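Long-range contacts in galactofuranose-binding protein YtfQ (Escherichia coli, PDB 2VK2), which binds alpha- and beta-galactofuranose in the periplasm as the solute-binding component of the YtfQRT-YjfF ABC transporter: residues W119-V124 with P158-I163; I232-M237 with E287-K292; A241-E246 with L279-T284. All coordinates share one frame; numbering follows the deposited sequence.

Contact 1: W119-V124 with P158-I163; sequences WLVKEV and PNIKII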
ATOM      1  N   TRP A 119     -10.329  -5.619  14.377  1.00  9.16           N
ATOM      2  CA  TRP A 119      -9.410  -5.721  15.504  1.00  9.29           C
ATOM      3  C   TRP A 119      -9.705  -4.633  16.537  1.00  8.98           C
ATOM      4  O   TRP A 119      -9.784  -4.913  17.736  1.00  9.01           O
ATOM      5  CB  TRP A 119      -7.949  -5.639  15.043  1.00  9.66           C
ATOM      6  CG  TRP A 119      -7.034  -5.396  16.194  1.00  9.99           C
ATOM      7  CD1 TRP A 119      -6.559  -6.322  17.071  1.00 10.49           C
ATOM      8  CD2 TRP A 119      -6.531  -4.130  16.631  1.00  9.97           C
ATOM      9  NE1 TRP A 119      -5.778  -5.713  18.022  1.00 10.35           N
ATOM     10  CE2 TRP A 119      -5.742  -4.368  17.774  1.00  9.99           C
ATOM     11  CE3 TRP A 119      -6.663  -2.818  16.163  1.00 10.24           C
ATOM     12  CZ2 TRP A 119      -5.089  -3.341  18.455  1.00 10.44           C
ATOM     13  CZ3 TRP A 119      -6.012  -1.801  16.838  1.00 10.45           C
ATOM     14  CH2 TRP A 119      -5.234  -2.069  17.972  1.00 10.45           C
ATOM     15  N   LEU A 120      -9.875  -3.398  16.071  1.00  8.91           N
ATOM     16  CA  LEU A 120     -10.119  -2.265  16.963  1.00  9.00           C
ATOM     17  C   LEU A 120     -11.426  -2.409  17.737  1.00  9.08           C
ATOM     18  O   LEU A 120     -11.471  -2.135  18.936  1.00  9.09           O
ATOM     19  CB  LEU A 120     -10.124  -0.949  16.177  1.00  9.00           C
ATOM     20  CG  LEU A 120     -10.306   0.317  17.020  1.00  9.14           C
ATOM     21  CD1 LEU A 120      -9.126   0.522  17.967  1.00  9.57           C
ATOM     22  CD2 LEU A 120     -10.493   1.525  16.121  1.00  9.22           C
ATOM     23  N   VAL A 121     -12.483  -2.840  17.054  1.00  9.16           N
ATOM     24  CA  VAL A 121     -13.776  -3.055  17.700  1.00  9.75           C
ATOM     25  C   VAL A 121     -13.630  -4.010  18.885  1.00 10.32           C
ATOM     26  O   VAL A 121     -14.138  -3.738  19.977  1.00 10.42           O
ATOM     27  CB  VAL A 121     -14.827  -3.601  16.703  1.00  9.63           C
ATOM     28  CG1 VAL A 121     -16.098  -4.028  17.431  1.00 10.36           C
ATOM     29  CG2 VAL A 121     -15.151  -2.557  15.647  1.00 10.05           C
ATOM     30  N   LYS A 122     -12.927  -5.119  18.671  1.00 10.83           N
ATOM     31  CA  LYS A 122     -12.683  -6.092  19.735  1.00 11.64           C
ATOM     32  C   LYS A 122     -11.783  -5.525  20.834  1.00 11.41           C
ATOM     33  O   LYS A 122     -12.033  -5.743  22.023  1.00 11.67           O
ATOM     34  CB  LYS A 122     -12.058  -7.367  19.162  1.00 11.92           C
ATOM     35  CG  LYS A 122     -13.012  -8.213  18.347  1.00 13.08           C
ATOM     36  CD  LYS A 122     -12.289  -9.356  17.659  1.00 13.02           C
ATOM     37  N   GLU A 123     -10.743  -4.798  20.437  1.00 11.36           N
ATOM     38  CA  GLU A 123      -9.762  -4.247  21.376  1.00 11.39           C
ATOM     39  C   GLU A 123     -10.393  -3.276  22.376  1.00 11.29           C
ATOM     40  O   GLU A 123     -10.153  -3.381  23.580  1.00 11.41           O
ATOM     41  CB  GLU A 123      -8.631  -3.555  20.606  1.00 11.61           C
ATOM     42  CG  GLU A 123      -7.524  -2.947  21.471  1.00 12.54           C
ATOM     43  CD  GLU A 123      -6.675  -3.981  22.189  1.00 15.16           C
ATOM     44  OE1 GLU A 123      -6.614  -5.144  21.734  1.00 16.54           O
ATOM     45  OE2 GLU A 123      -6.056  -3.619  23.212  1.00 17.74           O
ATOM     46  N   VAL A 124     -11.192  -2.331  21.890  1.00 11.10           N
ATOM     47  CA  VAL A 124     -11.779  -1.325  22.782  1.00 11.33           C
ATOM     48  C   VAL A 124     -13.053  -1.817  23.482  1.00 11.22           C
ATOM     49  O   VAL A 124     -13.460  -1.244  24.492  1.00 11.09           O
ATOM     50  CB  VAL A 124     -12.017   0.027  22.073  1.00 11.43           C
ATOM     51  CG1 VAL A 124     -10.715   0.528  21.462  1.00 12.04           C
ATOM     52  CG2 VAL A 124     -13.116  -0.075  21.025  1.00 11.75           C
ATOM     53  N   PRO A 158     -20.593   2.473  17.444  1.00 12.09           N
ATOM     54  CA  PRO A 158     -20.623   3.938  17.468  1.00 11.92           C
ATOM     55  C   PRO A 158     -19.813   4.568  18.607  1.00 11.44           C
ATOM     56  O   PRO A 158     -19.609   5.784  18.619  1.00 11.76           O
ATOM     57  CB  PRO A 158     -22.116   4.257  17.604  1.00 12.09           C
ATOM     58  CG  PRO A 158     -22.703   3.066  18.240  1.00 12.33           C
ATOM     59  CD  PRO A 158     -21.913   1.893  17.749  1.00 12.25           C
ATOM     60  N   ASN A 159     -19.454   3.771  19.585  1.00 10.96           N
ATOM     61  CA  ASN A 159     -18.397   4.141  20.531  1.00 10.61           C
ATOM     62  C   ASN A 159     -17.085   4.525  19.834  1.00 10.42           C
ATOM     63  O   ASN A 159     -16.284   5.281  20.386  1.00 10.25           O
ATOM     64  CB  ASN A 159     -18.153   3.026  21.565  1.00 10.52           C
ATOM     65  CG  ASN A 159     -17.622   1.733  20.948  1.00 10.53           C
ATOM     66  OD1 ASN A 159     -18.218   1.185  20.017  1.00 11.26           O
ATOM     67  ND2 ASN A 159     -16.491   1.256  21.447  1.00  9.93           N
ATOM     68  N   ILE A 160     -16.781   4.044  18.656  1.00 10.31           N
ATOM     69  CA  ILE A 160     -15.623   4.428  17.858  1.00 10.48           C
ATOM     70  C   ILE A 160     -16.032   5.535  16.886  1.00 10.53           C
ATOM     71  O   ILE A 160     -16.990   5.379  16.121  1.00 10.86           O
ATOM     72  CB  ILE A 160     -15.059   3.228  17.073  1.00 10.51           C
ATOM     73  CG1 ILE A 160     -14.705   2.089  18.036  1.00 10.81           C
ATOM     74  CG2 ILE A 160     -13.837   3.640  16.259  1.00 10.57           C
ATOM     75  CD1 ILE A 160     -14.335   0.791  17.347  1.00 10.86           C
ATOM     76  N   LYS A 161     -15.309   6.651  16.930  1.00 10.64           N
ATOM     77  CA  LYS A 161     -15.590   7.796  16.069  1.00 10.92           C
ATOM     78  C   LYS A 161     -14.298   8.311  15.450  1.00 10.65           C
ATOM     79  O   LYS A 161     -13.321   8.555  16.158  1.00 10.40           O
ATOM     80  CB  LYS A 161     -16.250   8.914  16.878  1.00 11.24           C
ATOM     81  CG  LYS A 161     -17.524   8.497  17.596  1.00 12.52           C
ATOM     82  N   ILE A 162     -14.290   8.466  14.128  1.00 10.54           N
ATOM     83  CA  ILE A 162     -13.169   9.099  13.444  1.00 10.64           C
ATOM     84  C   ILE A 162     -13.335  10.608  13.578  1.00 10.63           C
ATOM     85  O   ILE A 162     -14.286  11.183  13.047  1.00 10.96           O
ATOM     86  CB  ILE A 162     -13.096   8.698  11.956  1.00 10.71           C
ATOM     87  CG1 ILE A 162     -12.905   7.184  11.828  1.00 10.85           C
ATOM     88  CG2 ILE A 162     -11.959   9.428  11.267  1.00 11.28           C
ATOM     89  CD1 ILE A 162     -13.014   6.672  10.414  1.00 11.07           C
ATOM     90  N   ILE A 163     -12.422  11.241  14.311  1.00 10.36           N
ATOM     91  CA  ILE A 163     -12.512  12.676  14.607  1.00 10.41           C
ATOM     92  C   ILE A 163     -11.594  13.539  13.734  1.00 10.34           C
ATOM     93  O   ILE A 163     -11.806  14.749  13.619  1.00 10.70           O
ATOM     94  CB  ILE A 163     -12.246  12.970  16.108  1.00 10.40           C
ATOM     95  CG1 ILE A 163     -10.865  12.470  16.552  1.00 10.28           C
ATOM     96  CG2 ILE A 163     -13.329  12.335  16.968  1.00 11.00           C
ATOM     97  CD1 ILE A 163     -10.404  13.079  17.859  1.00 10.82           C
TER
HETATM   98  O   HOH W   1     -15.978  -1.695  20.480  1.00 11.30           O

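Contact 2: I232-M237 with E287-K292; sequences IYKAMM and EELEKK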
ATOM      1  N   ILE A 232       7.591  -1.847  11.655  1.00  9.35           N
ATOM      2  CA  ILE A 232       6.374  -1.964  12.464  1.00  9.12           C
ATOM      3  C   ILE A 232       6.504  -3.115  13.465  1.00  9.20           C
ATOM      4  O   ILE A 232       6.013  -3.014  14.585  1.00  8.94           O
ATOM      5  CB  ILE A 232       5.078  -2.104  11.618  1.00  9.02           C
ATOM      6  CG1 ILE A 232       3.870  -1.629  12.431  1.00  9.41           C
ATOM      7  CG2 ILE A 232       4.866  -3.537  11.155  1.00  9.17           C
ATOM      8  CD1 ILE A 232       3.914  -0.164  12.814  1.00  9.46           C
ATOM      9  N   TYR A 233       7.168  -4.197  13.072  1.00  9.46           N
ATOM     10  CA  TYR A 233       7.386  -5.310  14.001  1.00  9.95           C
ATOM     11  C   TYR A 233       8.391  -4.935  15.084  1.00 10.05           C
ATOM     12  O   TYR A 233       8.246  -5.346  16.237  1.00  9.86           O
ATOM     13  CB  TYR A 233       7.818  -6.573  13.260  1.00 10.51           C
ATOM     14  CG  TYR A 233       6.792  -7.012  12.244  1.00 10.90           C
ATOM     15  CD1 TYR A 233       5.510  -7.384  12.637  1.00 11.57           C
ATOM     16  CD2 TYR A 233       7.091  -7.025  10.885  1.00 11.42           C
ATOM     17  CE1 TYR A 233       4.554  -7.771  11.698  1.00 11.81           C
ATOM     18  CE2 TYR A 233       6.146  -7.414   9.947  1.00 11.80           C
ATOM     19  CZ  TYR A 233       4.885  -7.785  10.356  1.00 11.50           C
ATOM     20  OH  TYR A 233       3.957  -8.168   9.412  1.00 12.48           O
ATOM     21  N   LYS A 234       9.392  -4.138  14.723  1.00 10.18           N
ATOM     22  CA  LYS A 234      10.317  -3.581  15.711  1.00 10.84           C
ATOM     23  C   LYS A 234       9.568  -2.703  16.711  1.00 10.31           C
ATOM     24  O   LYS A 234       9.821  -2.772  17.914  1.00 10.37           O
ATOM     25  CB  LYS A 234      11.429  -2.781  15.028  1.00 11.19           C
ATOM     26  CG  LYS A 234      12.383  -3.641  14.224  1.00 12.01           C
ATOM     27  CD  LYS A 234      13.551  -2.844  13.686  1.00 12.61           C
ATOM     28  CE  LYS A 234      14.491  -3.737  12.903  1.00 13.87           C
ATOM     29  NZ  LYS A 234      15.754  -3.045  12.531  1.00 15.15           N
ATOM     30  N   ALA A 235       8.633  -1.894  16.218  1.00  9.87           N
ATOM     31  CA  ALA A 235       7.807  -1.063  17.087  1.00  9.68           C
ATOM     32  C   ALA A 235       6.950  -1.919  18.018  1.00  9.56           C
ATOM     33  O   ALA A 235       6.838  -1.623  19.207  1.00  9.47           O
ATOM     34  CB  ALA A 235       6.932  -0.141  16.259  1.00  9.81           C
ATOM     35  N   MET A 236       6.360  -2.986  17.482  1.00  9.40           N
ATOM     36  CA  MET A 236       5.572  -3.911  18.300  1.00  9.61           C
ATOM     37  C   MET A 236       6.407  -4.530  19.418  1.00  9.78           C
ATOM     38  O   MET A 236       5.945  -4.644  20.554  1.00  9.65           O
ATOM     39  CB  MET A 236       4.981  -5.034  17.450  1.00  9.42           C
ATOM     40  CG  MET A 236       3.848  -4.604  16.539  1.00  9.66           C
ATOM     41  SD  MET A 236       3.170  -6.019  15.668  1.00 10.42           S
ATOM     42  CE  MET A 236       2.028  -5.207  14.553  1.00 10.04           C
ATOM     43  N   MET A 237       7.630  -4.932  19.092  1.00  9.88           N
ATOM     44  CA  MET A 237       8.520  -5.543  20.082  1.00 10.55           C
ATOM     45  C   MET A 237       8.906  -4.568  21.201  1.00 10.22           C
ATOM     46  O   MET A 237       9.162  -4.992  22.328  1.00  9.81           O
ATOM     47  CB  MET A 237       9.758  -6.111  19.392  1.00 10.50           C
ATOM     48  CG  MET A 237       9.445  -7.336  18.549  1.00 11.58           C
ATOM     49  SD  MET A 237      10.785  -7.810  17.452  1.00 13.49           S
ATOM     50  CE  MET A 237      11.968  -8.455  18.629  1.00 14.02           C
ATOM     51  N   GLU A 287       8.781 -13.264  15.186  1.00 19.45           N
ATOM     52  CA  GLU A 287       8.767 -14.271  14.121  1.00 19.93           C
ATOM     53  C   GLU A 287       8.605 -13.639  12.740  1.00 20.57           C
ATOM     54  O   GLU A 287       9.278 -14.040  11.791  1.00 20.34           O
ATOM     55  CB  GLU A 287       7.643 -15.287  14.350  1.00 19.96           C
ATOM     56  CG  GLU A 287       7.863 -16.201  15.544  1.00 20.24           C
ATOM     57  N   GLU A 288       7.714 -12.658  12.631  1.00 21.59           N
ATOM     58  CA  GLU A 288       7.487 -11.971  11.358  1.00 22.74           C
ATOM     59  C   GLU A 288       8.685 -11.123  10.946  1.00 24.57           C
ATOM     60  O   GLU A 288       9.047 -11.096   9.769  1.00 24.36           O
ATOM     61  CB  GLU A 288       6.218 -11.112  11.417  1.00 22.56           C
ATOM     62  CG  GLU A 288       4.932 -11.923  11.464  1.00 22.57           C
ATOM     63  CD  GLU A 288       4.807 -12.892  10.301  1.00 22.91           C
ATOM     64  OE1 GLU A 288       5.006 -12.466   9.143  1.00 23.48           O
ATOM     65  OE2 GLU A 288       4.518 -14.082  10.546  1.00 23.37           O
ATOM     66  N   LEU A 289       9.300 -10.444  11.913  1.00 27.33           N
ATOM     67  CA  LEU A 289      10.507  -9.651  11.665  1.00 29.76           C
ATOM     68  C   LEU A 289      11.639 -10.510  11.097  1.00 34.03           C
ATOM     69  O   LEU A 289      12.383 -10.062  10.224  1.00 33.96           O
ATOM     70  CB  LEU A 289      10.972  -8.961  12.952  1.00 29.29           C
ATOM     71  CG  LEU A 289      12.204  -8.056  12.853  1.00 28.02           C
ATOM     72  CD1 LEU A 289      11.991  -6.945  11.832  1.00 27.58           C
ATOM     73  CD2 LEU A 289      12.545  -7.474  14.216  1.00 28.80           C
ATOM     74  N   GLU A 290      11.762 -11.737  11.599  1.00 39.49           N
ATOM     75  CA  GLU A 290      12.765 -12.685  11.110  1.00 44.26           C
ATOM     76  C   GLU A 290      12.478 -13.134   9.676  1.00 49.17           C
ATOM     77  O   GLU A 290      13.405 -13.376   8.901  1.00 49.44           O
ATOM     78  CB  GLU A 290      12.835 -13.909  12.027  1.00 44.19           C
ATOM     79  N   LYS A 291      11.196 -13.247   9.331  1.00 55.18           N
ATOM     80  CA  LYS A 291      10.788 -13.625   7.977  1.00 60.05           C
ATOM     81  C   LYS A 291      11.009 -12.491   6.977  1.00 63.70           C
ATOM     82  O   LYS A 291      11.485 -12.733   5.869  1.00 64.04           O
ATOM     83  CB  LYS A 291       9.317 -14.054   7.951  1.00 60.37           C
ATOM     84  CG  LYS A 291       9.047 -15.376   8.651  1.00 60.86           C
ATOM     85  CD  LYS A 291       7.559 -15.678   8.710  1.00 60.95           C
ATOM     86  CE  LYS A 291       7.271 -16.897   9.572  1.00 61.37           C
ATOM     87  NZ  LYS A 291       7.930 -18.127   9.049  1.00 61.62           N
ATOM     88  N   LYS A 292      10.663 -11.266   7.377  1.00 67.82           N
ATOM     89  CA  LYS A 292      10.781 -10.077   6.518  1.00 70.78           C
ATOM     90  C   LYS A 292      11.892 -10.213   5.491  1.00 71.10           C
ATOM     91  O   LYS A 292      12.197  -9.278   4.749  1.00 71.41           O
ATOM     92  CB  LYS A 292      11.023  -8.817   7.358  1.00 71.95           C
ATOM     93  CG  LYS A 292       9.836  -8.346   8.183  1.00 75.33           C
ATOM     94  CD  LYS A 292       8.626  -8.011   7.325  1.00 77.77           C
ATOM     95  CE  LYS A 292       7.610  -9.151   7.273  1.00 78.72           C
ATOM     96  NZ  LYS A 292       6.433  -8.801   6.430  1.00 78.05           N
TER
HETATM   97  O   HOH W   2       4.625 -10.107   7.981  1.00 29.59           O

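Contact 3: A241-E246 with L279-T284; sequences ANASVE and LYLPDT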
ATOM      1  N   ALA A 241       3.561  -0.240  18.995  1.00  9.89           N
ATOM      2  CA  ALA A 241       2.579  -0.432  17.921  1.00  9.37           C
ATOM      3  C   ALA A 241       1.718  -1.653  18.233  1.00  9.27           C
ATOM      4  O   ALA A 241       2.187  -2.596  18.867  1.00  9.18           O
ATOM      5  CB  ALA A 241       3.284  -0.599  16.580  1.00  9.46           C
ATOM      6  N   ASN A 242       0.464  -1.651  17.783  1.00  8.85           N
ATOM      7  CA  ASN A 242      -0.485  -2.701  18.182  1.00  8.96           C
ATOM      8  C   ASN A 242      -0.906  -3.695  17.113  1.00  9.01           C
ATOM      9  O   ASN A 242      -1.060  -4.874  17.408  1.00 10.20           O
ATOM     10  CB  ASN A 242      -1.740  -2.082  18.795  1.00  9.03           C
ATOM     11  CG  ASN A 242      -1.426  -1.236  19.991  1.00  9.07           C
ATOM     12  OD1 ASN A 242      -1.293  -1.737  21.112  1.00 11.25           O
ATOM     13  ND2 ASN A 242      -1.276   0.047  19.765  1.00  7.50           N
ATOM     14  N   ALA A 243      -1.132  -3.230  15.888  1.00  8.70           N
ATOM     15  CA  ALA A 243      -1.710  -4.090  14.857  1.00  8.46           C
ATOM     16  C   ALA A 243      -1.252  -3.677  13.467  1.00  8.48           C
ATOM     17  O   ALA A 243      -1.229  -2.492  13.143  1.00  8.30           O
ATOM     18  CB  ALA A 243      -3.234  -4.046  14.945  1.00  8.52           C
ATOM     19  N   SER A 244      -0.881  -4.660  12.652  1.00  8.29           N
ATOM     20  CA  SER A 244      -0.544  -4.400  11.254  1.00  8.64           C
ATOM     21  C   SER A 244      -0.956  -5.555  10.356  1.00  8.97           C
ATOM     22  O   SER A 244      -0.813  -6.719  10.719  1.00 10.27           O
ATOM     23  CB  SER A 244       0.954  -4.139  11.091  1.00  8.58           C
ATOM     24  OG  SER A 244       1.281  -3.891   9.728  1.00  8.88           O
ATOM     25  N   VAL A 245      -1.436  -5.220   9.163  1.00  8.85           N
ATOM     26  CA  VAL A 245      -1.805  -6.213   8.165  1.00  8.70           C
ATOM     27  C   VAL A 245      -0.667  -6.362   7.162  1.00  8.87           C
ATOM     28  O   VAL A 245      -0.226  -5.382   6.564  1.00  8.80           O
ATOM     29  CB  VAL A 245      -3.097  -5.806   7.430  1.00  8.69           C
ATOM     30  CG1 VAL A 245      -3.414  -6.798   6.324  1.00  8.77           C
ATOM     31  CG2 VAL A 245      -4.255  -5.716   8.413  1.00  9.22           C
ATOM     32  N   GLU A 246      -0.201  -7.592   6.975  1.00  9.12           N
ATOM     33  CA  GLU A 246       0.877  -7.869   6.033  1.00 10.07           C
ATOM     34  C   GLU A 246       0.420  -7.707   4.586  1.00  9.29           C
ATOM     35  O   GLU A 246      -0.656  -8.173   4.214  1.00  9.11           O
ATOM     36  CB  GLU A 246       1.394  -9.292   6.230  1.00 10.36           C
ATOM     37  CG  GLU A 246       2.564  -9.656   5.338  1.00 12.25           C
ATOM     38  CD  GLU A 246       2.857 -11.141   5.345  1.00 13.20           C
ATOM     39  OE1 GLU A 246       3.802 -11.552   6.043  1.00 16.95           O
ATOM     40  OE2 GLU A 246       2.141 -11.897   4.653  1.00 17.20           O
ATOM     41  N   LEU A 279      -3.630 -10.345   9.437  1.00 11.12           N
ATOM     42  CA  LEU A 279      -3.422  -9.466  10.589  1.00 10.96           C
ATOM     43  C   LEU A 279      -2.337 -10.033  11.498  1.00 10.89           C
ATOM     44  O   LEU A 279      -2.368 -11.215  11.848  1.00 10.87           O
ATOM     45  CB  LEU A 279      -4.718  -9.320  11.385  1.00 10.87           C
ATOM     46  CG  LEU A 279      -4.660  -8.429  12.629  1.00 11.25           C
ATOM     47  CD1 LEU A 279      -4.510  -6.971  12.236  1.00 11.85           C
ATOM     48  CD2 LEU A 279      -5.900  -8.635  13.473  1.00 11.46           C
ATOM     49  N   TYR A 280      -1.391  -9.182  11.881  1.00 10.73           N
ATOM     50  CA  TYR A 280      -0.344  -9.552  12.824  1.00 10.99           C
ATOM     51  C   TYR A 280      -0.337  -8.608  14.018  1.00 10.76           C
ATOM     52  O   TYR A 280      -0.483  -7.392  13.873  1.00 10.04           O
ATOM     53  CB  TYR A 280       1.016  -9.562  12.130  1.00 11.90           C
ATOM     54  CG  TYR A 280       1.183 -10.740  11.199  1.00 12.78           C
ATOM     55  CD1 TYR A 280       1.304 -12.033  11.699  1.00 13.59           C
ATOM     56  CD2 TYR A 280       1.207 -10.567   9.819  1.00 13.38           C
ATOM     57  CE1 TYR A 280       1.447 -13.121  10.853  1.00 14.00           C
ATOM     58  CE2 TYR A 280       1.354 -11.652   8.964  1.00 13.91           C
ATOM     59  CZ  TYR A 280       1.473 -12.924   9.488  1.00 13.81           C
ATOM     60  OH  TYR A 280       1.619 -14.004   8.647  1.00 14.61           O
ATOM     61  N   LEU A 281      -0.172  -9.199  15.198  1.00 10.77           N
ATOM     62  CA  LEU A 281      -0.153  -8.484  16.469  1.00 10.98           C
ATOM     63  C   LEU A 281       1.201  -8.739  17.142  1.00 10.91           C
ATOM     64  O   LEU A 281       1.975  -9.559  16.655  1.00 10.66           O
ATOM     65  CB  LEU A 281      -1.314  -8.968  17.345  1.00 10.99           C
ATOM     66  CG  LEU A 281      -2.702  -8.892  16.694  1.00 11.45           C
ATOM     67  CD1 LEU A 281      -3.761  -9.485  17.610  1.00 12.28           C
ATOM     68  CD2 LEU A 281      -3.066  -7.460  16.316  1.00 11.97           C
ATOM     69  N   PRO A 282       1.506  -8.024  18.243  1.00 11.38           N
ATOM     70  CA  PRO A 282       2.834  -8.137  18.863  1.00 11.91           C
ATOM     71  C   PRO A 282       3.285  -9.549  19.253  1.00 13.07           C
ATOM     72  O   PRO A 282       4.487  -9.804  19.285  1.00 12.90           O
ATOM     73  CB  PRO A 282       2.709  -7.247  20.103  1.00 11.97           C
ATOM     74  CG  PRO A 282       1.690  -6.230  19.706  1.00 11.49           C
ATOM     75  CD  PRO A 282       0.679  -7.024  18.940  1.00 11.36           C
ATOM     76  N   ASP A 283       2.346 -10.452  19.526  1.00 14.54           N
ATOM     77  CA  ASP A 283       2.693 -11.826  19.914  1.00 16.30           C
ATOM     78  C   ASP A 283       3.441 -12.609  18.825  1.00 16.73           C
ATOM     79  O   ASP A 283       4.101 -13.601  19.128  1.00 17.04           O
ATOM     80  CB  ASP A 283       1.446 -12.601  20.364  1.00 16.55           C
ATOM     81  CG  ASP A 283       0.457 -12.841  19.234  1.00 17.88           C
ATOM     82  OD1 ASP A 283       0.336 -11.975  18.344  1.00 19.62           O
ATOM     83  OD2 ASP A 283      -0.208 -13.899  19.242  1.00 19.93           O
ATOM     84  N   THR A 284       3.341 -12.165  17.572  1.00 17.37           N
ATOM     85  CA  THR A 284       4.054 -12.799  16.458  1.00 17.82           C
ATOM     86  C   THR A 284       5.102 -11.883  15.813  1.00 17.95           C
ATOM     87  O   THR A 284       5.673 -12.230  14.778  1.00 18.01           O
ATOM     88  CB  THR A 284       3.065 -13.243  15.363  1.00 18.28           C
ATOM     89  OG1 THR A 284       2.369 -12.100  14.855  1.00 19.06           O
ATOM     90  CG2 THR A 284       2.059 -14.241  15.918  1.00 18.85           C
TER
HETATM   91  O   HOH W   3       2.721 -14.232   6.250  1.00 37.15           O

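Contact 1: W119-V124 with P158-I163
Ile160 reaches into the side of helix 109-124 between Leu120, Val121 and Val124, and nearly half of the 175 Å² buried here is its own. Its CG1 stands anti to the carbonyl carbon (chi1 -57°) and the chain is extended beyond it, which carries CD1 to the helix. There CD1 meets Val121 CG2 at 3.8 Å, the two side chains crossing at about a right angle, and lies 4.0 Å from CG2 of Val124. The other branch, Ile160 CG2, meets Leu120 CD2 at 4.0 Å. Val124 uses the same CG2 methyl a second time, 3.7 Å from Asn159 ND2. That amide nitrogen is hydrogen-bonded to Lys127 O and also donates to a water 3.1 Å away from ND2. The water in turn donates to Val121 O over 2.8 Å, so a single molecule joins the helix backbone to the turn before strand 160-167. The axes of 119-124 and 160-163 approach to 10.9 Å, their N-to-C directions 119° apart. Leu120 and Ile160 both also touch Val131 of the neighbouring strand 129-135. The chemistry is therefore that of a helix laid on a sheet edge: branched aliphatic groups supply the direct contact, and one bridging water supplies the polar link.

Contact 2: I232-M237 with E287-K292
Helices 230-237 and 285-291 run roughly antiparallel, the axes of their contacting segments 153° apart in direction and 9.3 Å apart at closest approach, with Tyr233 and Leu289 nearest in the backbone, 5.8 Å between their CA atoms. These two residues also have the most surface buried. The Tyr233 ring is sandwiched: Glu288 CB sits over one face, 3.7 Å from the ring centroid and 12° off the normal, a CH-pi contact, while CG2 of the preceding Ile232 lies over the centre of the opposite face. The Lys292 side chain runs roughly perpendicular to that of Tyr233, with CE 3.5 Å from Tyr233 CE2; bends at its second and third torsions curl the chain back toward the tyrosine hydroxyl. Farther along, CG anti to the backbone N (chi1 -178°) sends the Leu289 branches toward Lys234 and Met237, where CD2 lies 3.7 Å from Met237 SD and 3.8 Å from the aliphatic CG of Lys234. The polar ends gather on one water. It accepts from Tyr233 OH at 2.5 Å and, as modelled, from NZ of the poorly ordered Lys292, and donates to Glu288 OE1 at 2.7 Å. Lys292 NZ is bonded to Gly228 O as well, and its ion pair with Glu246 is long and weak. Two carboxylates, those of Glu288 and Glu246, come close together here, and the ammonium group probably offsets part of their mutual repulsion. Apolar packing thus brings the helices together, while the water connects a phenol, a carboxylate and an ammonium group that make no direct hydrogen bond across the contact.

Contact 3: A241-E246 with L279-T284
Strands 243-246 and 278-280 pair antiparallel, the touching parts 144° apart in direction, with Ser244 and Tyr280 as the hydrogen-bonded pair and Val245 and Leu279 as the non-hydrogen-bonded one. Ser244 N gives a nearly straight bond to Tyr280 O (3.0 Å, 171°), and Tyr280 N returns one to Ser244 O at 2.8 Å. Leu279 lies on the same face as Val245; its CD1 meets Val245 CG2 at 4.0 Å. Past the pairing, Leu281 puts its CD2 branch 3.7 Å from Ala243 CB, and Pro282 CD packs against Asn242 O. Tyr280 is on the other face with Ser244. Its ring meets Glu246 at the edge, with Glu246 CB lying near the ring plane, 3.6 Å from CE2. The glutamate leaves the backbone with CG anti to N (chi1 -177°) and stays extended to CD, which takes the chain obliquely past the CE2 side of the ring. A water hydrogen-bonds Tyr280 OH at 2.6 Å and donates weakly to Glu246 OE2. Ser244 OG is hydrogen-bonded to Asp200 OD1, tying the strand to helix 200-212. Strand 243-246 pairs on its other side with 222-225, in parallel. Strand 278-280 is thus the antiparallel outermost strand of the mixed sheet in one alpha/beta lobe of a periplasmic sugar-binding protein of the solute-binding protein 2 family.

Contacts 2 and 3 lie side by side, their centres 9 Å apart, with contact 3 nested inside the chain loop that contact 2 closes. Between them Glu288 OE2 approaches Tyr280 CE1 to 3.2 Å, and Met236 CE rests 3.4 Å from Tyr280 O. Contact 1, centred 17 Å from contact 3, reaches the same mixed sheet and is joined to it by Trp119, whose CD2 packs 3.7 Å from Ala243 CB. Contacts 1 and 2 do not touch. Contact 3 comes nearest the sugar: the Val245 side chain is about 9 Å from bound galactofuranose, that of Lys292 in contact 2 about 12 Å, while contact 1 lies away from the pocket.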